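Local structure of glycoside hydrolase family 5 (Aspergillus oryzae, 6LA0) at residues D169-I172 with S173-N177; R268-S272 with E273-A277. The protein hydrolyses glycosidic bonds as a secreted family 5 rutinosidase, and probably also releases glucose from the non-reducing ends of 1,3-beta-glucans. All coordinates share one frame; numbering follows the deposited sequence.

Interaction 1 of 2, residues D169-I172 with S173-N177; sequences DAVI and SFVQN
Ile172 O accepts a hydrogen bond from Gln176 N at 2.8 Å. Three more i to i+4 backbone bonds run beside it. Ser173 N binds Asp169 O at 3.1 Å, Phe174 N binds Ala170 O at 3.0 Å, and Val175 N binds Val171 O at 3.0 Å. Together they form the last turns of helix 158-176, an alpha helix of the TIM-barrel fold. Asn177 is the first residue to leave helical angles, although its N still reaches back to Ser173 O.

The polar ends point out from the helix. Asp169 OD1 forms a salt bridge with Arg225 of helix 209-229, and Gln176 OE1 accepts a hydrogen bond from Asn230 just after that helix. Ile172 packs on Val226 and Val229 of the same neighbour. Val171 and Val175 point to another side and rest on Ile186 of strand 184-187. Phe174 reaches Leu114 of helix 110-125. Different faces of the helix thus meet strand 184-187, helix 209-229 and helix 110-125.

Within the helix the side chains meet along the turns. Val171 CG1 and Val175 CG2 are 4.4 Å apart, a loose apolar contact between residues one turn apart. The Gln176 chain starts beside its backbone N (chi1 -80°), which sets its first methylenes against the preceding turn. There Gln176 CG sits 3.4 Å from Ile172 O and 4.2 Å from Ile172 CG2.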
loop_
_atom_site.group_PDB
_atom_site.type_symbol
_atom_site.label_atom_id
_atom_site.label_comp_id
_atom_site.label_asym_id
_atom_site.label_seq_id
_atom_site.Cartn_x
_atom_site.Cartn_y
_atom_site.Cartn_z
ATOM N N ASP A 169 -11.287 -2.202 14.732
ATOM C CA ASP A 169 -12.712 -2.075 15.032
ATOM C C ASP A 169 -13.350 -0.951 14.223
ATOM O O ASP A 169 -14.474 -1.090 13.723
ATOM C CB ASP A 169 -12.924 -1.799 16.527
ATOM C CG ASP A 169 -12.742 -3.038 17.405
ATOM O OD1 ASP A 169 -12.666 -4.174 16.879
ATOM O OD2 ASP A 169 -12.667 -2.864 18.644
ATOM N N ALA A 170 -12.643 0.174 14.097
ATOM C CA ALA A 170 -13.152 1.314 13.335
ATOM C C ALA A 170 -13.201 1.026 11.837
ATOM O O ALA A 170 -14.161 1.419 11.161
ATOM C CB ALA A 170 -12.291 2.551 13.611
ATOM N N VAL A 171 -12.183 0.344 11.293
ATOM C CA VAL A 171 -12.232 -0.027 9.880
ATOM C C VAL A 171 -13.391 -0.981 9.622
ATOM O O VAL A 171 -14.125 -0.835 8.633
ATOM C CB VAL A 171 -10.886 -0.629 9.434
ATOM C CG1 VAL A 171 -10.976 -1.192 7.993
ATOM C CG2 VAL A 171 -9.766 0.407 9.570
ATOM N N ILE A 172 -13.572 -1.975 10.505
ATOM C CA ILE A 172 -14.656 -2.943 10.333
ATOM C C ILE A 172 -15.993 -2.225 10.232
ATOM O O ILE A 172 -16.814 -2.516 9.351
ATOM C CB ILE A 172 -14.658 -3.967 11.485
ATOM C CG1 ILE A 172 -13.454 -4.911 11.387
ATOM C CG2 ILE A 172 -15.943 -4.768 11.465
ATOM C CD1 ILE A 172 -13.234 -5.758 12.646
ATOM N N SER A 173 -16.230 -1.269 11.146
ATOM C CA SER A 173 -17.486 -0.526 11.149
ATOM C C SER A 173 -17.663 0.261 9.854
ATOM O O SER A 173 -18.747 0.246 9.257
ATOM C CB SER A 173 -17.531 0.393 12.377
ATOM O OG SER A 173 -18.620 1.297 12.331
ATOM N N PHE A 174 -16.602 0.943 9.398
ATOM C CA PHE A 174 -16.635 1.664 8.119
ATOM C C PHE A 174 -17.084 0.755 6.973
ATOM O O PHE A 174 -17.950 1.125 6.166
ATOM C CB PHE A 174 -15.249 2.253 7.828
ATOM C CG PHE A 174 -15.157 3.013 6.522
ATOM C CD1 PHE A 174 -14.872 2.354 5.320
ATOM C CD2 PHE A 174 -15.320 4.392 6.499
ATOM C CE1 PHE A 174 -14.785 3.059 4.127
ATOM C CE2 PHE A 174 -15.228 5.106 5.308
ATOM C CZ PHE A 174 -14.957 4.439 4.121
ATOM N N VAL A 175 -16.496 -0.444 6.885
ATOM C CA VAL A 175 -16.887 -1.410 5.860
ATOM C C VAL A 175 -18.335 -1.849 6.050
ATOM O O VAL A 175 -19.119 -1.893 5.092
ATOM C CB VAL A 175 -15.927 -2.617 5.885
ATOM C CG1 VAL A 175 -16.424 -3.738 4.966
ATOM C CG2 VAL A 175 -14.518 -2.181 5.547
ATOM N N GLN A 176 -18.713 -2.180 7.289
ATOM C CA GLN A 176 -20.049 -2.706 7.549
ATOM C C GLN A 176 -21.138 -1.692 7.206
ATOM O O GLN A 176 -22.205 -2.066 6.701
ATOM C CB GLN A 176 -20.163 -3.133 9.012
ATOM C CG GLN A 176 -19.553 -4.497 9.309
ATOM C CD GLN A 176 -20.225 -5.619 8.539
ATOM O OE1 GLN A 176 -19.902 -5.871 7.375
ATOM N NE2 GLN A 176 -21.171 -6.303 9.186
ATOM N N ASN A 177 -20.897 -0.408 7.483
ATOM C CA ASN A 177 -21.878 0.642 7.250
ATOM C C ASN A 177 -21.651 1.366 5.924
ATOM O O ASN A 177 -22.227 2.437 5.695
ATOM C CB ASN A 177 -21.874 1.625 8.424
ATOM C CG ASN A 177 -22.146 0.927 9.744
ATOM O OD1 ASN A 177 -21.354 0.994 10.683
ATOM N ND2 ASN A 177 -23.251 0.211 9.801
#

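Interaction 2 of 2, residues R268-S272 with E273-A277; sequences RNVTS and ETLPA. With NAG (2-acetamido-2-deoxy-beta-D-glucopyranose), chain G.
Thr271 and Thr274 turn their hydroxyls toward each other, and OG1 meets OG1 at 2.9 Å in a hydrogen bond whose donor may be either one. Both threonines hold OG1 between the backbone N and the carbonyl carbon (chi1 63° and 56°). This keeps each oxygen close to the main chain, and in both residues CG2 lies anti to the carbonyl carbon. A water also binds Thr271 OG1 at 2.6 Å and gives a weak hydrogen bond to Glu273 OE1.

Val270 also touches the Thr274 hydroxyl. The two side chains run past each other in opposite directions, with Val270 CG2 3.6 Å from Thr274 OG1. The same methyl approaches Leu275 CD1 at 4.3 Å. Val270 and Leu275 both pack on Tyr265 and Thr303, from strands 257-265 and 294-303.

Two backbone bonds of the turn are weak: Thr274 N to Thr271 O at 3.2 Å, and Leu275 N to Ser272 O at 3.4 Å. Ser272 OG is hydrogen-bonded to Ser308 N. Asn269, the centre of an inverse gamma turn, leads away from the threonine pair and carries an N-linked NAG, its ND2 joined to C1.

This is a beta-to-alpha connection of the TIM barrel: the chain leaves strand 257-265, passes a glycosylated loop and turns into helix 275-285.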
loop_
_atom_site.group_PDB
_atom_site.type_symbol
_atom_site.label_atom_id
_atom_site.label_comp_id
_atom_site.label_asym_id
_atom_site.label_seq_id
_atom_site.Cartn_x
_atom_site.Cartn_y
_atom_site.Cartn_z
ATOM N N ARG A 268 18.184 -2.750 -6.891
ATOM C CA ARG A 268 18.725 -4.017 -7.359
ATOM C C ARG A 268 19.486 -3.847 -8.668
ATOM O O ARG A 268 19.109 -3.030 -9.520
ATOM C CB ARG A 268 17.611 -5.044 -7.529
ATOM C CG ARG A 268 17.177 -5.637 -6.199
ATOM C CD ARG A 268 15.749 -6.138 -6.259
ATOM N NE ARG A 268 15.640 -7.354 -7.053
ATOM C CZ ARG A 268 14.486 -7.906 -7.409
ATOM N NH1 ARG A 268 13.327 -7.357 -7.038
ATOM N NH2 ARG A 268 14.497 -9.010 -8.132
ATOM N N ASN A 269 20.548 -4.639 -8.832
ATOM C CA ASN A 269 21.400 -4.570 -10.016
ATOM C C ASN A 269 20.682 -5.140 -11.232
ATOM O O ASN A 269 20.844 -6.315 -11.576
ATOM C CB ASN A 269 22.722 -5.304 -9.776
ATOM C CG ASN A 269 23.764 -5.013 -10.855
ATOM O OD1 ASN A 269 23.440 -4.509 -11.936
ATOM N ND2 ASN A 269 25.026 -5.334 -10.564
ATOM N N VAL A 270 19.925 -4.281 -11.906
ATOM C CA VAL A 270 19.101 -4.637 -13.052
ATOM C C VAL A 270 18.946 -3.370 -13.884
ATOM O O VAL A 270 19.086 -2.257 -13.367
ATOM C CB VAL A 270 17.740 -5.233 -12.588
ATOM C CG1 VAL A 270 16.942 -4.222 -11.762
ATOM C CG2 VAL A 270 16.917 -5.766 -13.760
ATOM N N THR A 271 18.694 -3.535 -15.180
ATOM C CA THR A 271 18.540 -2.425 -16.112
ATOM C C THR A 271 17.155 -2.476 -16.735
ATOM O O THR A 271 16.460 -3.495 -16.670
ATOM C CB THR A 271 19.594 -2.460 -17.231
ATOM O OG1 THR A 271 19.427 -3.653 -18.007
ATOM C CG2 THR A 271 20.997 -2.439 -16.651
ATOM N N SER A 272 16.749 -1.366 -17.351
ATOM C CA SER A 272 15.477 -1.370 -18.071
ATOM C C SER A 272 15.455 -2.475 -19.136
ATOM O O SER A 272 14.430 -3.146 -19.338
ATOM C CB SER A 272 15.237 0.010 -18.695
ATOM O OG SER A 272 14.907 0.951 -17.677
ATOM N N GLU A 273 16.593 -2.697 -19.798
ATOM C CA GLU A 273 16.696 -3.740 -20.816
ATOM C C GLU A 273 16.341 -5.107 -20.258
ATOM O O GLU A 273 15.455 -5.791 -20.790
ATOM C CB GLU A 273 18.110 -3.757 -21.372
ATOM C CG GLU A 273 18.164 -4.636 -22.632
ATOM C CD GLU A 273 19.034 -5.900 -22.567
ATOM O OE1 GLU A 273 20.206 -5.824 -22.139
ATOM O OE2 GLU A 273 18.579 -6.921 -23.124
ATOM N N THR A 274 16.924 -5.458 -19.114
ATOM C CA THR A 274 16.822 -6.801 -18.552
ATOM C C THR A 274 15.710 -6.930 -17.528
ATOM O O THR A 274 15.545 -8.002 -16.929
ATOM C CB THR A 274 18.158 -7.195 -17.922
ATOM O OG1 THR A 274 18.525 -6.213 -16.952
ATOM C CG2 THR A 274 19.266 -7.283 -19.009
ATOM N N LEU A 275 14.949 -5.856 -17.312
ATOM C CA LEU A 275 13.923 -5.900 -16.279
ATOM C C LEU A 275 12.865 -6.976 -16.501
ATOM O O LEU A 275 12.470 -7.605 -15.505
ATOM C CB LEU A 275 13.257 -4.529 -16.127
ATOM C CG LEU A 275 12.173 -4.470 -15.057
ATOM C CD1 LEU A 275 12.726 -4.833 -13.668
ATOM C CD2 LEU A 275 11.556 -3.078 -15.074
ATOM N N PRO A 276 12.358 -7.238 -17.720
ATOM C CA PRO A 276 11.260 -8.223 -17.831
ATOM C C PRO A 276 11.613 -9.602 -17.305
ATOM O O PRO A 276 10.788 -10.226 -16.621
ATOM C CB PRO A 276 10.965 -8.254 -19.337
ATOM C CG PRO A 276 11.416 -6.902 -19.831
ATOM C CD PRO A 276 12.640 -6.601 -19.027
ATOM N N ALA A 277 12.811 -10.103 -17.613
ATOM C CA ALA A 277 13.238 -11.386 -17.055
ATOM C C ALA A 277 13.108 -11.389 -15.535
ATOM O O ALA A 277 12.639 -12.369 -14.945
ATOM C CB ALA A 277 14.680 -11.693 -17.479
HETATM C C1 NAG G . 26.086 -5.125 -11.525
HETATM C C2 NAG G . 27.483 -5.039 -10.897
HETATM C C3 NAG G . 28.545 -4.888 -11.986
HETATM C C4 NAG G . 28.412 -5.996 -13.021
HETATM C C5 NAG G . 26.991 -6.040 -13.570
HETATM C C6 NAG G . 26.759 -7.200 -14.507
HETATM C C7 NAG G . 28.221 -4.032 -8.784
HETATM C C8 NAG G . 28.214 -2.802 -7.924
HETATM N N2 NAG G . 27.566 -3.941 -9.946
HETATM O O3 NAG G . 29.842 -4.917 -11.398
HETATM O O4 NAG G . 29.318 -5.787 -14.101
HETATM O O5 NAG G . 26.056 -6.193 -12.493
HETATM O O6 NAG G . 25.525 -7.845 -14.223
HETATM O O7 NAG G . 28.794 -5.058 -8.442
HETATM O O HOH W 1 21.550 -4.264 -19.431
#

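Both contacts are local and belong to the TIM-barrel fold, but they sit on opposite sides of the chain's centre, about 42 Å apart between centres. Interaction 1 lies at the end of a helix and interaction 2 at the start of another, so they share no element. In 169-177 regular backbone hydrogen bonds do the holding, and the side chains mostly serve neighbouring strands and helices. In 268-277 the backbone bonds that can be assigned across the turn are weak, and a hydroxyl pair with a water takes a larger part. Each contact is partly buried, with apolar residues facing barrel strands. Interaction 2 also includes a glycan-bearing loop, with Asn269 partly exposed.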